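PDB 5UBE: RctB replication initiator protein from Vibrio cholerae, which initiates replication of the second chromosome of this pathogen, probably by binding origin DNA, in part through its N-terminal helix-turn-helix domain. Local coordinates for residues A[93-99]-A[109-115]; A[43-47]-A[84-88]. All coordinates share one frame; numbering follows the deposited sequence.

Contact 1 (A[93-99]-A[109-115]); sequences LFKQIPV and TMLHRFI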
ATOM      1  N   LEU A  93      -4.493  -5.946   7.573  1.00 31.31           N
ATOM      2  CA  LEU A  93      -3.433  -4.946   7.688  1.00 32.88           C
ATOM      3  C   LEU A  93      -3.811  -3.615   7.051  1.00 34.34           C
ATOM      4  O   LEU A  93      -3.302  -2.570   7.468  1.00 31.01           O
ATOM      5  CB  LEU A  93      -2.139  -5.465   7.048  1.00 28.94           C
ATOM      6  CG  LEU A  93      -1.614  -6.781   7.612  1.00 34.80           C
ATOM      7  CD1 LEU A  93      -0.199  -7.012   7.153  1.00 36.77           C
ATOM      8  CD2 LEU A  93      -1.687  -6.771   9.125  1.00 38.30           C
ATOM      9  N   PHE A  94      -4.693  -3.630   6.056  1.00 32.42           N
ATOM     10  CA  PHE A  94      -5.040  -2.452   5.281  1.00 31.91           C
ATOM     11  C   PHE A  94      -6.541  -2.240   5.264  1.00 32.72           C
ATOM     12  O   PHE A  94      -7.306  -3.182   5.026  1.00 39.27           O
ATOM     13  CB  PHE A  94      -4.595  -2.578   3.814  1.00 37.21           C
ATOM     14  CG  PHE A  94      -3.127  -2.595   3.614  1.00 35.28           C
ATOM     15  CD1 PHE A  94      -2.384  -1.431   3.761  1.00 33.44           C
ATOM     16  CD2 PHE A  94      -2.490  -3.768   3.221  1.00 30.59           C
ATOM     17  CE1 PHE A  94      -1.018  -1.434   3.546  1.00 35.49           C
ATOM     18  CE2 PHE A  94      -1.128  -3.783   3.006  1.00 40.27           C
ATOM     19  CZ  PHE A  94      -0.392  -2.619   3.158  1.00 26.49           C
ATOM     20  N   LYS A  95      -6.950  -0.989   5.452  1.00 40.88           N
ATOM     21  CA  LYS A  95      -8.287  -0.552   5.082  1.00 39.52           C
ATOM     22  C   LYS A  95      -8.294  -0.162   3.608  1.00 43.85           C
ATOM     23  O   LYS A  95      -7.544   0.737   3.189  1.00 35.30           O
ATOM     24  CB  LYS A  95      -8.725   0.623   5.943  1.00 40.62           C
ATOM     25  CG  LYS A  95     -10.156   1.057   5.708  1.00 52.54           C
ATOM     26  CD  LYS A  95     -10.548   2.154   6.684  1.00 64.97           C
ATOM     27  CE  LYS A  95     -12.002   2.557   6.510  1.00 70.18           C
ATOM     28  NZ  LYS A  95     -12.323   3.784   7.286  1.00 73.68           N
ATOM     29  N   GLN A  96      -9.142  -0.835   2.829  1.00 39.96           N
ATOM     30  CA  GLN A  96      -9.317  -0.513   1.416  1.00 47.12           C
ATOM     31  C   GLN A  96     -10.305   0.636   1.269  1.00 53.47           C
ATOM     32  O   GLN A  96     -11.459   0.533   1.701  1.00 61.01           O
ATOM     33  CB  GLN A  96      -9.804  -1.729   0.637  1.00 43.26           C
ATOM     34  CG  GLN A  96      -8.855  -2.904   0.662  1.00 49.88           C
ATOM     35  CD  GLN A  96      -9.146  -3.883  -0.461  1.00 51.77           C
ATOM     36  OE1 GLN A  96      -9.756  -4.926  -0.236  1.00 57.45           O
ATOM     37  NE2 GLN A  96      -8.714  -3.546  -1.686  1.00 48.82           N
ATOM     38  N   ILE A  97      -9.853   1.716   0.644  1.00 49.41           N
ATOM     39  CA  ILE A  97     -10.633   2.933   0.456  1.00 44.24           C
ATOM     40  C   ILE A  97     -10.734   3.205  -1.037  1.00 49.55           C
ATOM     41  O   ILE A  97      -9.711   3.511  -1.663  1.00 45.35           O
ATOM     42  CB  ILE A  97      -9.967   4.118   1.168  1.00 43.00           C
ATOM     43  CG1 ILE A  97      -9.729   3.785   2.646  1.00 47.88           C
ATOM     44  CG2 ILE A  97     -10.784   5.396   0.979  1.00 45.41           C
ATOM     45  CD1 ILE A  97      -8.876   4.809   3.381  1.00 45.52           C
ATOM     46  N   PRO A  98     -11.907   3.097  -1.662  1.00 48.92           N
ATOM     47  CA  PRO A  98     -12.019   3.516  -3.065  1.00 50.72           C
ATOM     48  C   PRO A  98     -11.951   5.033  -3.149  1.00 54.28           C
ATOM     49  O   PRO A  98     -12.578   5.738  -2.354  1.00 51.89           O
ATOM     50  CB  PRO A  98     -13.389   2.978  -3.498  1.00 52.38           C
ATOM     51  CG  PRO A  98     -13.747   1.963  -2.477  1.00 48.82           C
ATOM     52  CD  PRO A  98     -13.138   2.450  -1.193  1.00 54.07           C
ATOM     53  N   VAL A  99     -11.155   5.529  -4.098  1.00 52.14           N
ATOM     54  CA  VAL A  99     -10.920   6.955  -4.281  1.00 56.29           C
ATOM     55  C   VAL A  99     -11.096   7.302  -5.752  1.00 53.04           C
ATOM     56  O   VAL A  99     -11.025   6.440  -6.632  1.00 55.41           O
ATOM     57  CB  VAL A  99      -9.518   7.387  -3.805  1.00 48.85           C
ATOM     58  CG1 VAL A  99      -9.355   7.110  -2.325  1.00 48.48           C
ATOM     59  CG2 VAL A  99      -8.444   6.678  -4.618  1.00 40.20           C
ATOM     60  N   THR A 109      -9.654   4.088  -8.333  1.00 50.17           N
ATOM     61  CA  THR A 109      -8.618   3.117  -7.976  1.00 51.89           C
ATOM     62  C   THR A 109      -8.804   2.795  -6.495  1.00 41.52           C
ATOM     63  O   THR A 109      -9.756   3.269  -5.866  1.00 43.79           O
ATOM     64  CB  THR A 109      -7.209   3.648  -8.286  1.00 45.08           C
ATOM     65  OG1 THR A 109      -6.965   4.844  -7.534  1.00 54.11           O
ATOM     66  CG2 THR A 109      -7.068   3.948  -9.767  1.00 62.98           C
ATOM     67  N   MET A 110      -7.893   2.002  -5.923  1.00 35.90           N
ATOM     68  CA  MET A 110      -7.968   1.605  -4.515  1.00 43.32           C
ATOM     69  C   MET A 110      -6.882   2.293  -3.691  1.00 40.78           C
ATOM     70  O   MET A 110      -5.697   2.241  -4.041  1.00 37.69           O
ATOM     71  CB  MET A 110      -7.834   0.090  -4.352  1.00 38.82           C
ATOM     72  CG  MET A 110      -9.148  -0.628  -4.118  1.00 46.12           C
ATOM     73  SD  MET A 110     -10.114   0.052  -2.765  1.00 60.55           S
ATOM     74  CE  MET A 110     -11.589  -0.962  -2.916  1.00 64.41           C
ATOM     75  N   LEU A 111      -7.286   2.918  -2.591  1.00 41.39           N
ATOM     76  CA  LEU A 111      -6.347   3.469  -1.625  1.00 33.94           C
ATOM     77  C   LEU A 111      -6.259   2.533  -0.428  1.00 41.00           C
ATOM     78  O   LEU A 111      -7.273   2.013   0.038  1.00 36.83           O
ATOM     79  CB  LEU A 111      -6.771   4.867  -1.172  1.00 35.59           C
ATOM     80  CG  LEU A 111      -5.798   5.558  -0.219  1.00 41.50           C
ATOM     81  CD1 LEU A 111      -4.458   5.780  -0.907  1.00 29.03           C
ATOM     82  CD2 LEU A 111      -6.386   6.869   0.280  1.00 42.95           C
ATOM     83  N   HIS A 112      -5.044   2.318   0.061  1.00 38.31           N
ATOM     84  CA  HIS A 112      -4.797   1.375   1.142  1.00 31.19           C
ATOM     85  C   HIS A 112      -4.098   2.112   2.264  1.00 30.41           C
ATOM     86  O   HIS A 112      -3.052   2.732   2.044  1.00 32.26           O
ATOM     87  CB  HIS A 112      -3.964   0.186   0.657  1.00 28.48           C
ATOM     88  CG  HIS A 112      -4.622  -0.559  -0.451  1.00 34.35           C
ATOM     89  ND1 HIS A 112      -5.246  -1.774  -0.267  1.00 37.06           N
ATOM     90  CD2 HIS A 112      -4.820  -0.221  -1.745  1.00 26.65           C
ATOM     91  CE1 HIS A 112      -5.771  -2.171  -1.413  1.00 33.21           C
ATOM     92  NE2 HIS A 112      -5.528  -1.247  -2.325  1.00 36.14           N
ATOM     93  N   ARG A 113      -4.677   2.036   3.457  1.00 32.91           N
ATOM     94  CA  ARG A 113      -4.199   2.740   4.639  1.00 37.96           C
ATOM     95  C   ARG A 113      -3.843   1.710   5.696  1.00 29.68           C
ATOM     96  O   ARG A 113      -4.639   0.817   5.983  1.00 31.08           O
ATOM     97  CB  ARG A 113      -5.267   3.707   5.162  1.00 33.03           C
ATOM     98  CG  ARG A 113      -5.139   4.079   6.637  1.00 41.39           C
ATOM     99  CD  ARG A 113      -6.278   5.003   7.016  1.00 43.83           C
ATOM    100  NE  ARG A 113      -6.437   6.050   6.010  1.00 48.35           N
ATOM    101  CZ  ARG A 113      -7.498   6.843   5.902  1.00 53.40           C
ATOM    102  NH1 ARG A 113      -8.519   6.717   6.741  1.00 46.79           N
ATOM    103  NH2 ARG A 113      -7.538   7.763   4.948  1.00 54.23           N
ATOM    104  N   PHE A 114      -2.634   1.808   6.236  1.00 27.51           N
ATOM    105  CA  PHE A 114      -2.234   0.903   7.298  1.00 27.80           C
ATOM    106  C   PHE A 114      -3.192   1.046   8.470  1.00 32.37           C
ATOM    107  O   PHE A 114      -3.695   2.137   8.750  1.00 34.62           O
ATOM    108  CB  PHE A 114      -0.799   1.197   7.732  1.00 30.35           C
ATOM    109  CG  PHE A 114       0.254   0.668   6.763  1.00 34.47           C
ATOM    110  CD1 PHE A 114       0.614  -0.680   6.774  1.00 27.98           C
ATOM    111  CD2 PHE A 114       0.878   1.516   5.852  1.00 31.44           C
ATOM    112  CE1 PHE A 114       1.580  -1.162   5.905  1.00 34.99           C
ATOM    113  CE2 PHE A 114       1.849   1.031   4.958  1.00 27.41           C
ATOM    114  CZ  PHE A 114       2.197  -0.311   4.990  1.00 29.08           C
ATOM    115  N   ILE A 115      -3.483  -0.075   9.123  1.00 34.91           N
ATOM    116  CA  ILE A 115      -4.382  -0.118  10.267  1.00 30.70           C
ATOM    117  C   ILE A 115      -3.541  -0.340  11.514  1.00 31.12           C
ATOM    118  O   ILE A 115      -2.655  -1.202  11.533  1.00 31.94           O
ATOM    119  CB  ILE A 115      -5.452  -1.221  10.111  1.00 36.07           C
ATOM    120  CG1 ILE A 115      -6.173  -1.084   8.768  1.00 40.83           C
ATOM    121  CG2 ILE A 115      -6.478  -1.126  11.234  1.00 48.37           C
ATOM    122  CD1 ILE A 115      -7.336  -2.029   8.590  1.00 48.97           C
TER
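F94 and F114 pair across two antiparallel strands, a non-hydrogen-bonded pair whose side chains lie side by side. The bump is CE1 of F94, set 3.5 Å above the F114 ring plane and offset toward its rim, with the two planes inclined by 45°. H112, on the same face, turns its ring edge toward the face of F94 at 90°, with CB of H112 3.8 Å from CD1 of F94; its ND1 is buried without a polar partner. Q96 runs beside H112 and brings NE2 to 3.3 Å from CE1 of the imidazole. Farther along, M110 bends at chi2 (-53°), which lays CE against CG of P98 at 3.7 Å. The reverse face carries aliphatic knobs: CD1 of I97 sits 3.5 Å over the centre of the R113 guanidinium, whose NE is salt-bridged to E22, and CG1 of V99 presses on CB of L111 at 3.6 Å. Between the faces, backbone bonds alternate regularly; the tightest pair ties I97 to L111, with N of I97 2.7 Å from O of L111. Following helix 78-91 directly, this hairpin probably forms the wing of a winged helix-turn-helix domain.

Contact 2 (A[43-47]-A[84-88]); sequences SIVEL and RLRAA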
ATOM      1  N   SER A  43       6.506 -13.012   3.004  1.00 34.21           N
ATOM      2  CA  SER A  43       6.144 -12.431   1.715  1.00 38.90           C
ATOM      3  C   SER A  43       5.265 -11.192   1.871  1.00 38.73           C
ATOM      4  O   SER A  43       5.334 -10.277   1.042  1.00 34.33           O
ATOM      5  CB  SER A  43       5.443 -13.489   0.853  1.00 37.74           C
ATOM      6  OG  SER A  43       5.026 -12.950  -0.386  1.00 47.44           O
ATOM      7  N   ILE A  44       4.415 -11.142   2.901  1.00 30.03           N
ATOM      8  CA  ILE A  44       3.669  -9.908   3.157  1.00 28.34           C
ATOM      9  C   ILE A  44       4.597  -8.834   3.710  1.00 27.93           C
ATOM     10  O   ILE A  44       4.537  -7.673   3.292  1.00 29.65           O
ATOM     11  CB  ILE A  44       2.476 -10.177   4.102  1.00 33.39           C
ATOM     12  CG1 ILE A  44       1.386 -10.948   3.347  1.00 33.21           C
ATOM     13  CG2 ILE A  44       1.915  -8.852   4.665  1.00 23.78           C
ATOM     14  CD1 ILE A  44       0.389 -11.662   4.221  1.00 34.38           C
ATOM     15  N   VAL A  45       5.464  -9.199   4.662  1.00 32.18           N
ATOM     16  CA  VAL A  45       6.402  -8.230   5.227  1.00 30.87           C
ATOM     17  C   VAL A  45       7.253  -7.603   4.132  1.00 36.87           C
ATOM     18  O   VAL A  45       7.531  -6.399   4.161  1.00 34.55           O
ATOM     19  CB  VAL A  45       7.267  -8.885   6.321  1.00 26.60           C
ATOM     20  CG1 VAL A  45       8.305  -7.900   6.843  1.00 33.52           C
ATOM     21  CG2 VAL A  45       6.382  -9.357   7.468  1.00 33.38           C
ATOM     22  N   GLU A  46       7.664  -8.398   3.141  1.00 35.03           N
ATOM     23  CA  GLU A  46       8.425  -7.857   2.015  1.00 37.70           C
ATOM     24  C   GLU A  46       7.697  -6.692   1.358  1.00 31.92           C
ATOM     25  O   GLU A  46       8.273  -5.617   1.154  1.00 31.33           O
ATOM     26  CB  GLU A  46       8.680  -8.953   0.977  1.00 41.59           C
ATOM     27  CG  GLU A  46       9.761  -9.960   1.318  1.00 46.22           C
ATOM     28  CD  GLU A  46       9.877 -11.039   0.242  1.00 62.96           C
ATOM     29  OE1 GLU A  46       9.008 -11.069  -0.666  1.00 52.57           O
ATOM     30  OE2 GLU A  46      10.829 -11.848   0.305  1.00 67.37           O
ATOM     31  N   LEU A  47       6.436  -6.906   0.974  1.00 29.57           N
ATOM     32  CA  LEU A  47       5.631  -5.815   0.439  1.00 31.68           C
ATOM     33  C   LEU A  47       5.596  -4.629   1.406  1.00 30.36           C
ATOM     34  O   LEU A  47       5.803  -3.484   0.996  1.00 29.70           O
ATOM     35  CB  LEU A  47       4.211  -6.303   0.142  1.00 29.37           C
ATOM     36  CG  LEU A  47       3.268  -5.193  -0.325  1.00 32.39           C
ATOM     37  CD1 LEU A  47       3.689  -4.725  -1.699  1.00 32.29           C
ATOM     38  CD2 LEU A  47       1.808  -5.623  -0.318  1.00 34.85           C
ATOM     39  N   ARG A  84       0.513 -10.467  -2.754  1.00 32.99           N
ATOM     40  CA  ARG A  84       0.807 -10.078  -1.377  1.00 32.53           C
ATOM     41  C   ARG A  84      -0.249  -9.119  -0.841  1.00 26.99           C
ATOM     42  O   ARG A  84      -0.666  -9.228   0.318  1.00 28.51           O
ATOM     43  CB  ARG A  84       2.200  -9.457  -1.297  1.00 31.85           C
ATOM     44  CG  ARG A  84       3.326 -10.455  -1.509  1.00 38.02           C
ATOM     45  CD  ARG A  84       4.522  -9.759  -2.139  1.00 30.45           C
ATOM     46  NE  ARG A  84       5.741 -10.569  -2.130  1.00 34.64           N
ATOM     47  CZ  ARG A  84       6.058 -11.460  -3.071  1.00 52.22           C
ATOM     48  NH1 ARG A  84       5.240 -11.677  -4.102  1.00 39.37           N
ATOM     49  NH2 ARG A  84       7.192 -12.146  -2.979  1.00 49.90           N
ATOM     50  N   LEU A  85      -0.750  -8.221  -1.690  1.00 31.45           N
ATOM     51  CA  LEU A  85      -1.746  -7.267  -1.214  1.00 32.68           C
ATOM     52  C   LEU A  85      -3.044  -7.964  -0.838  1.00 30.65           C
ATOM     53  O   LEU A  85      -3.631  -7.644   0.200  1.00 33.40           O
ATOM     54  CB  LEU A  85      -2.000  -6.168  -2.246  1.00 30.57           C
ATOM     55  CG  LEU A  85      -3.072  -5.137  -1.841  1.00 33.83           C
ATOM     56  CD1 LEU A  85      -2.677  -4.289  -0.626  1.00 26.29           C
ATOM     57  CD2 LEU A  85      -3.436  -4.241  -3.005  1.00 36.99           C
ATOM     58  N   ARG A  86      -3.501  -8.939  -1.641  1.00 27.56           N
ATOM     59  CA  ARG A  86      -4.718  -9.655  -1.269  1.00 29.48           C
ATOM     60  C   ARG A  86      -4.543 -10.383   0.061  1.00 34.75           C
ATOM     61  O   ARG A  86      -5.461 -10.414   0.887  1.00 30.18           O
ATOM     62  CB  ARG A  86      -5.124 -10.651  -2.353  1.00 32.86           C
ATOM     63  CG  ARG A  86      -5.657 -10.048  -3.640  1.00 43.72           C
ATOM     64  CD  ARG A  86      -6.245 -11.153  -4.547  1.00 33.12           C
ATOM     65  NE  ARG A  86      -5.315 -12.270  -4.745  1.00 27.47           N
ATOM     66  CZ  ARG A  86      -4.358 -12.286  -5.667  1.00 38.95           C
ATOM     67  NH1 ARG A  86      -4.190 -11.241  -6.482  1.00 31.94           N
ATOM     68  NH2 ARG A  86      -3.551 -13.329  -5.765  1.00 31.46           N
ATOM     69  N   ALA A  87      -3.373 -10.988   0.277  1.00 30.10           N
ATOM     70  CA  ALA A  87      -3.143 -11.706   1.526  1.00 31.19           C
ATOM     71  C   ALA A  87      -3.121 -10.750   2.710  1.00 31.22           C
ATOM     72  O   ALA A  87      -3.678 -11.050   3.768  1.00 32.35           O
ATOM     73  CB  ALA A  87      -1.833 -12.498   1.440  1.00 30.06           C
ATOM     74  N   ALA A  88      -2.491  -9.583   2.537  1.00 33.69           N
ATOM     75  CA  ALA A  88      -2.379  -8.612   3.620  1.00 30.79           C
ATOM     76  C   ALA A  88      -3.738  -8.039   3.993  1.00 33.24           C
ATOM     77  O   ALA A  88      -4.012  -7.788   5.174  1.00 33.27           O
ATOM     78  CB  ALA A  88      -1.412  -7.497   3.208  1.00 23.79           C
TER
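Segments 43-47 and 84-88, of helices 42-55 and 78-91, cross at -106° with their axes 9.2 Å apart, and the CA atoms of I44 and R84 mark the nearest backbone approach. The steep crossing suits the three-helix core of a helix-turn-helix domain, in which helix 42-55 would pack on helix 78-91, probably the DNA-recognition helix following 65-71. Small residues on the latter make room for a branched one: CD1 of I44 rests 3.7 Å from CB of A87, while the other branch, CG2, comes 3.9 Å from CB of A88. The alanine methyls thus form a shallow seat for the fork of the isoleucine. One turn on, L47 lays CD2 against CB of R84 at 4.0 Å and against the backbone N of L85, filling the step between arginine and leucine.

R84 has the most surface buried by the other helix. Its chain, extended from CG to NE, reaches back over S43 toward E46. The hydroxyl of S43 stands anti to the backbone N (chi1 178°), which sets OG over one face of the guanidinium, 3.0 Å from NE but badly angled for a hydrogen bond. E46 approaches from the edge instead. Its carboxylate lies only 8° from the guanidinium plane, and in this salt bridge NH2 of R84 donates a nearly straight hydrogen bond to OE1 of E46 at 3.1 Å.

Helix 78-91 leads straight into strand 94-100, so contact 2 packs the probable recognition helix on helix 42-55 and contact 1 pairs the strand that follows it with strand 108-114. Both are partly buried, and they pack on each other: F94 CE2 packs on A88 CB, L93 CD1 touches I44 CG2, and L85 CD2 lies against H112 CE1. A probable hydrogen bond from L93 N to A88 O spans the junction. The chemistry differs, since repeated backbone hydrogen bonds hold the hairpin, whereas the helices are joined mainly through side chains. Contact 1 buries more than twice the surface, 853 against 362 Å², while the exposed E46 places the salt bridge of contact 2 at its outer margin.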